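Local atomic coordinates of Alpha/beta hydrolase fold protein (Ochrobactrum, PDB entry 4G9E), a protein that hydrolyses the lactone ring of N-acyl homoserine lactones, and is seen here with the ring-opened N-butanoyl-L-homoserine. Residues P26-F40 with I93-I107. Sequence-based numbering, arbitrary orientation. Where two conformers were deposited one is given.
Sequences PLLMIHGNSSSGAIF and IADAVVFGWSLGGHI. With C4L (N-butanoyl-L-homoserine), chain C.
Phe-40 meets Trp-101 and Phe-99 with the far rim of its ring: Trp-101 CB lies at its edge, 3.9 Å from Phe-40 CZ, and Phe-40 CE1 in turn sits at the edge of the Phe-99 ring, the two planes at 80°. One face of Phe-40 carries Ile-39 CG2 over its centre. That methyl also touches the indole of Trp-101, whose edge receives Ser-35 OG, 3.4 Å from Trp-101 CZ3. With Trp-101 CG anti to the backbone N (chi1 176°), the benzo ring reaches the loop after strand 26-30, while NE1 bonds His-248 O. Met-29 bends at chi3 (79°) and brings CE to 3.6 Å from Phe-99 CD2.

Parallel strands 26-30 and 97-101 are joined by five backbone hydrogen bonds, from Val-97 N to Pro-26 O through Trp-101 N to Ile-30 O. On the sheet face of Leu-28 and Ile-30, Ile-30 CD1 lies between Val-98 CG1 and Ile-107 CG2, and Ile-30 CG2 packs 3.6 Å from the bare CA of Gly-104, which also makes a CA-H...O contact to Ile-30 O.

Beyond the strand ends, Asn-33 N and Leu-103 N both donate to O2 of the bound product, each at 2.8 Å, consistent with an oxyanion hole. Asn-33 ND2 grips product O4 at 2.9 Å. Ser-102 OG lies beside the product's carboxylate carbon C4, on a strained turn that fits a nucleophile elbow; His-248 and Glu-219 probably complete a catalytic triad.

In the alpha/beta hydrolase sheet, strand 52-57 flanks 24-30 and strand 120-124 flanks 97-101; helix 255-270 covers Leu-27 and Val-97, and helix 77-91 packs against Ala-96 and Ile-107.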
loop_
_atom_site.group_PDB
_atom_site.type_symbol
_atom_site.label_atom_id
_atom_site.label_comp_id
_atom_site.label_asym_id
_atom_site.label_seq_id
_atom_site.Cartn_x
_atom_site.Cartn_y
_atom_site.Cartn_z
ATOM N N PRO A 26 -10.636 -12.679 -2.470
ATOM C CA PRO A 26 -9.272 -12.176 -2.653
ATOM C C PRO A 26 -9.004 -10.817 -2.003
ATOM O O PRO A 26 -9.866 -9.936 -1.973
ATOM C CB PRO A 26 -9.148 -12.082 -4.176
ATOM C CG PRO A 26 -10.552 -11.870 -4.647
ATOM C CD PRO A 26 -11.409 -12.680 -3.722
ATOM N N LEU A 27 -7.777 -10.674 -1.507
ATOM C CA LEU A 27 -7.251 -9.437 -0.943
ATOM C C LEU A 27 -5.946 -9.121 -1.655
ATOM O O LEU A 27 -5.000 -9.903 -1.580
ATOM C CB LEU A 27 -6.962 -9.616 0.552
ATOM C CG LEU A 27 -6.255 -8.425 1.204
ATOM C CD1 LEU A 27 -7.204 -7.257 1.413
ATOM C CD2 LEU A 27 -5.597 -8.825 2.516
ATOM N N LEU A 28 -5.905 -7.991 -2.353
ATOM C CA LEU A 28 -4.666 -7.490 -2.928
ATOM C C LEU A 28 -3.999 -6.597 -1.891
ATOM O O LEU A 28 -4.608 -5.638 -1.426
ATOM C CB LEU A 28 -4.980 -6.676 -4.180
ATOM C CG LEU A 28 -3.813 -5.879 -4.758
ATOM C CD1 LEU A 28 -2.693 -6.795 -5.217
ATOM C CD2 LEU A 28 -4.298 -5.011 -5.931
ATOM N N MET A 29 -2.761 -6.921 -1.524
ATOM C CA MET A 29 -1.982 -6.104 -0.597
ATOM C C MET A 29 -0.870 -5.424 -1.380
ATOM O O MET A 29 -0.097 -6.106 -2.054
ATOM C CB MET A 29 -1.376 -6.964 0.521
ATOM C CG MET A 29 -2.411 -7.688 1.356
ATOM S SD MET A 29 -1.724 -8.584 2.765
ATOM C CE MET A 29 -1.487 -7.231 3.908
ATOM N N ILE A 30 -0.799 -4.096 -1.289
ATOM C CA ILE A 30 0.161 -3.306 -2.055
ATOM C C ILE A 30 1.159 -2.656 -1.099
ATOM O O ILE A 30 0.782 -1.868 -0.230
ATOM C CB ILE A 30 -0.526 -2.197 -2.885
ATOM C CG1 ILE A 30 -1.714 -2.744 -3.690
ATOM C CG2 ILE A 30 0.484 -1.552 -3.811
ATOM C CD1 ILE A 30 -2.485 -1.670 -4.423
ATOM N N HIS A 31 2.431 -3.001 -1.271
ATOM C CA HIS A 31 3.494 -2.538 -0.385
ATOM C C HIS A 31 3.868 -1.071 -0.594
ATOM O O HIS A 31 3.382 -0.392 -1.506
ATOM C CB HIS A 31 4.724 -3.430 -0.540
ATOM C CG HIS A 31 5.410 -3.293 -1.869
ATOM N ND1 HIS A 31 6.223 -2.224 -2.187
ATOM C CD2 HIS A 31 5.411 -4.102 -2.957
ATOM C CE1 HIS A 31 6.684 -2.378 -3.417
ATOM N NE2 HIS A 31 6.211 -3.509 -3.906
ATOM N N GLY A 32 4.750 -0.595 0.278
ATOM C CA GLY A 32 5.160 0.795 0.294
ATOM C C GLY A 32 6.439 1.103 -0.458
ATOM O O GLY A 32 7.035 0.249 -1.114
ATOM N N ASN A 33 6.845 2.359 -0.354
ATOM C CA ASN A 33 8.035 2.878 -1.010
ATOM C C ASN A 33 9.266 2.057 -0.626
ATOM O O ASN A 33 9.591 1.923 0.557
ATOM C CB ASN A 33 8.204 4.328 -0.565
ATOM C CG ASN A 33 9.286 5.067 -1.317
ATOM O OD1 ASN A 33 10.295 4.495 -1.742
ATOM N ND2 ASN A 33 9.088 6.368 -1.464
ATOM N N SER A 34 9.932 1.495 -1.634
ATOM C CA SER A 34 11.181 0.754 -1.445
ATOM C C SER A 34 11.004 -0.552 -0.685
ATOM O O SER A 34 11.974 -1.111 -0.173
ATOM C CB SER A 34 12.264 1.631 -0.789
ATOM O OG SER A 34 12.503 2.802 -1.569
ATOM N N SER A 35 9.768 -1.042 -0.627
ATOM C CA SER A 35 9.491 -2.291 0.067
ATOM C C SER A 35 9.233 -3.405 -0.944
ATOM O O SER A 35 9.706 -3.351 -2.081
ATOM C CB SER A 35 8.317 -2.123 1.038
ATOM O OG SER A 35 8.213 -3.230 1.912
ATOM N N SER A 36 8.483 -4.412 -0.508
ATOM C CA SER A 36 8.196 -5.602 -1.296
ATOM C C SER A 36 6.954 -6.266 -0.711
ATOM O O SER A 36 6.654 -6.079 0.467
ATOM C CB SER A 36 9.373 -6.574 -1.198
ATOM O OG SER A 36 9.029 -7.872 -1.653
ATOM N N GLY A 37 6.233 -7.039 -1.522
ATOM C CA GLY A 37 5.132 -7.841 -1.008
ATOM C C GLY A 37 5.559 -8.834 0.065
ATOM O O GLY A 37 4.734 -9.298 0.855
ATOM N N ALA A 38 6.845 -9.171 0.105
ATOM C CA ALA A 38 7.378 -10.065 1.135
ATOM C C ALA A 38 7.159 -9.507 2.543
ATOM O O ALA A 38 7.125 -10.260 3.518
ATOM C CB ALA A 38 8.856 -10.328 0.886
ATOM N N ILE A 39 6.989 -8.189 2.645
ATOM C CA ILE A 39 6.783 -7.525 3.935
ATOM C C ILE A 39 5.484 -7.987 4.598
ATOM O O ILE A 39 5.311 -7.857 5.810
ATOM C CB ILE A 39 6.789 -5.969 3.774
ATOM C CG1 ILE A 39 7.154 -5.267 5.088
ATOM C CG2 ILE A 39 5.461 -5.458 3.241
ATOM C CD1 ILE A 39 8.593 -5.441 5.509
ATOM N N PHE A 40 4.575 -8.537 3.798
ATOM C CA PHE A 40 3.271 -8.974 4.292
ATOM C C PHE A 40 3.253 -10.436 4.728
ATOM O O PHE A 40 2.190 -11.045 4.858
ATOM C CB PHE A 40 2.194 -8.712 3.240
ATOM C CG PHE A 40 2.042 -7.258 2.897
ATOM C CD1 PHE A 40 1.841 -6.315 3.895
ATOM C CD2 PHE A 40 2.109 -6.825 1.580
ATOM C CE1 PHE A 40 1.697 -4.973 3.594
ATOM C CE2 PHE A 40 1.967 -5.482 1.271
ATOM C CZ PHE A 40 1.760 -4.553 2.272
ATOM N N ILE A 93 -9.055 -11.523 -11.632
ATOM C CA ILE A 93 -9.767 -11.188 -10.401
ATOM C C ILE A 93 -10.175 -9.721 -10.410
ATOM O O ILE A 93 -9.322 -8.841 -10.325
ATOM C CB ILE A 93 -8.886 -11.462 -9.177
ATOM C CG1 ILE A 93 -8.526 -12.945 -9.120
ATOM C CG2 ILE A 93 -9.585 -11.019 -7.893
ATOM C CD1 ILE A 93 -7.505 -13.273 -8.066
ATOM N N ALA A 94 -11.473 -9.456 -10.488
ATOM C CA ALA A 94 -11.968 -8.091 -10.635
ATOM C C ALA A 94 -12.503 -7.476 -9.339
ATOM O O ALA A 94 -12.703 -6.266 -9.268
ATOM C CB ALA A 94 -13.036 -8.037 -11.720
ATOM N N ASP A 95 -12.731 -8.299 -8.317
ATOM C CA ASP A 95 -13.455 -7.841 -7.129
ATOM C C ASP A 95 -12.685 -7.995 -5.822
ATOM O O ASP A 95 -13.271 -8.228 -4.762
ATOM C CB ASP A 95 -14.805 -8.551 -7.027
ATOM C CG ASP A 95 -14.665 -10.048 -6.850
ATOM O OD1 ASP A 95 -13.544 -10.581 -6.997
ATOM O OD2 ASP A 95 -15.691 -10.699 -6.573
ATOM N N ALA A 96 -11.371 -7.855 -5.889
ATOM C CA ALA A 96 -10.575 -7.910 -4.674
ATOM C C ALA A 96 -10.938 -6.778 -3.730
ATOM O O ALA A 96 -11.331 -5.682 -4.150
ATOM C CB ALA A 96 -9.102 -7.847 -5.005
ATOM N N VAL A 97 -10.787 -7.055 -2.442
ATOM C CA VAL A 97 -10.570 -5.999 -1.461
ATOM C C VAL A 97 -9.107 -5.592 -1.597
ATOM O O VAL A 97 -8.253 -6.444 -1.847
ATOM C CB VAL A 97 -10.854 -6.511 -0.022
ATOM C CG1 VAL A 97 -10.543 -5.440 1.022
ATOM C CG2 VAL A 97 -12.304 -6.981 0.094
ATOM N N VAL A 98 -8.818 -4.298 -1.472
ATOM C CA VAL A 98 -7.441 -3.820 -1.586
ATOM C C VAL A 98 -6.975 -3.252 -0.256
ATOM O O VAL A 98 -7.680 -2.458 0.365
ATOM C CB VAL A 98 -7.289 -2.774 -2.718
ATOM C CG1 VAL A 98 -5.858 -2.226 -2.764
ATOM C CG2 VAL A 98 -7.683 -3.412 -4.046
ATOM N N PHE A 99 -5.797 -3.690 0.179
ATOM C CA PHE A 99 -5.099 -3.075 1.293
ATOM C C PHE A 99 -3.853 -2.400 0.737
ATOM O O PHE A 99 -3.031 -3.053 0.098
ATOM C CB PHE A 99 -4.682 -4.109 2.350
ATOM C CG PHE A 99 -3.726 -3.547 3.354
ATOM C CD1 PHE A 99 -4.176 -2.666 4.318
ATOM C CD2 PHE A 99 -2.363 -3.815 3.276
ATOM C CE1 PHE A 99 -3.296 -2.095 5.222
ATOM C CE2 PHE A 99 -1.477 -3.248 4.180
ATOM C CZ PHE A 99 -1.945 -2.387 5.150
ATOM N N GLY A 100 -3.702 -1.105 0.994
ATOM C CA GLY A 100 -2.525 -0.391 0.533
ATOM C C GLY A 100 -1.751 0.195 1.691
ATOM O O GLY A 100 -2.308 0.933 2.510
ATOM N N TRP A 101 -0.465 -0.132 1.738
ATOM C CA TRP A 101 0.435 0.364 2.766
ATOM C C TRP A 101 1.237 1.546 2.227
ATOM O O TRP A 101 2.116 1.371 1.378
ATOM C CB TRP A 101 1.386 -0.746 3.216
ATOM C CG TRP A 101 2.404 -0.280 4.201
ATOM C CD1 TRP A 101 2.211 0.610 5.220
ATOM C CD2 TRP A 101 3.780 -0.660 4.247
ATOM N NE1 TRP A 101 3.399 0.809 5.894
ATOM C CE2 TRP A 101 4.372 0.033 5.321
ATOM C CE3 TRP A 101 4.562 -1.540 3.499
ATOM C CZ2 TRP A 101 5.717 -0.118 5.657
ATOM C CZ3 TRP A 101 5.898 -1.686 3.830
ATOM C CH2 TRP A 101 6.463 -0.975 4.894
ATOM N N SER A 102 0.918 2.737 2.735
ATOM C CA SER A 102 1.689 3.947 2.521
ATOM C C SER A 102 1.668 4.316 1.037
ATOM O O SER A 102 0.601 4.630 0.535
ATOM C CB SER A 102 3.081 3.815 3.134
ATOM O OG SER A 102 3.639 5.107 3.304
ATOM N N LEU A 103 2.791 4.287 0.318
ATOM C CA LEU A 103 2.721 4.439 -1.137
ATOM C C LEU A 103 1.629 3.531 -1.708
ATOM O O LEU A 103 0.880 3.928 -2.598
ATOM C CB LEU A 103 4.072 4.114 -1.763
ATOM C CG LEU A 103 4.112 3.986 -3.286
ATOM C CD1 LEU A 103 3.719 5.294 -3.970
ATOM C CD2 LEU A 103 5.492 3.526 -3.751
ATOM N N GLY A 104 1.535 2.307 -1.201
ATOM C CA GLY A 104 0.511 1.382 -1.658
ATOM C C GLY A 104 -0.919 1.857 -1.439
ATOM O O GLY A 104 -1.815 1.534 -2.226
ATOM N N GLY A 105 -1.144 2.605 -0.361
ATOM C CA GLY A 105 -2.434 3.229 -0.123
ATOM C C GLY A 105 -2.751 4.302 -1.152
ATOM O O GLY A 105 -3.883 4.394 -1.623
ATOM N N HIS A 106 -1.759 5.123 -1.492
ATOM C CA HIS A 106 -1.945 6.123 -2.543
ATOM C C HIS A 106 -2.258 5.441 -3.883
ATOM O O HIS A 106 -3.097 5.908 -4.654
ATOM C CB HIS A 106 -0.696 7.004 -2.669
ATOM C CG HIS A 106 -0.394 7.801 -1.436
ATOM N ND1 HIS A 106 -1.087 8.941 -1.088
ATOM C CD2 HIS A 106 0.522 7.606 -0.457
ATOM C CE1 HIS A 106 -0.604 9.418 0.048
ATOM N NE2 HIS A 106 0.370 8.623 0.455
ATOM N N ILE A 107 -1.555 4.349 -4.164
ATOM C CA ILE A 107 -1.816 3.542 -5.347
ATOM C C ILE A 107 -3.250 3.004 -5.323
ATOM O O ILE A 107 -3.975 3.077 -6.318
ATOM C CB ILE A 107 -0.788 2.397 -5.472
ATOM C CG1 ILE A 107 0.619 2.979 -5.673
ATOM C CG2 ILE A 107 -1.180 1.424 -6.585
ATOM C CD1 ILE A 107 1.726 1.971 -5.505
HETATM O O1 C4L C . 6.305 4.071 3.269
HETATM C C4 C4L C . 5.991 4.700 2.230
HETATM O O2 C4L C . 5.485 4.157 1.223
HETATM C C3 C4L C . 6.253 6.187 2.163
HETATM C C2 C4L C . 6.281 6.815 3.562
HETATM C C1 C4L C . 6.998 8.155 3.578
HETATM O O3 C4L C . 8.412 7.960 3.412
HETATM N N1 C4L C . 5.243 6.896 1.371
HETATM C C5 C4L C . 5.488 7.356 0.140
HETATM O O4 C4L C . 6.571 7.241 -0.420
HETATM C C6 C4L C . 4.352 8.066 -0.559
HETATM C C7 C4L C . 4.864 9.376 -1.151
HETATM C C8 C4L C . 5.320 10.361 -0.082
HETATM O O HOH W 1 -12.752 -9.845 -2.471
#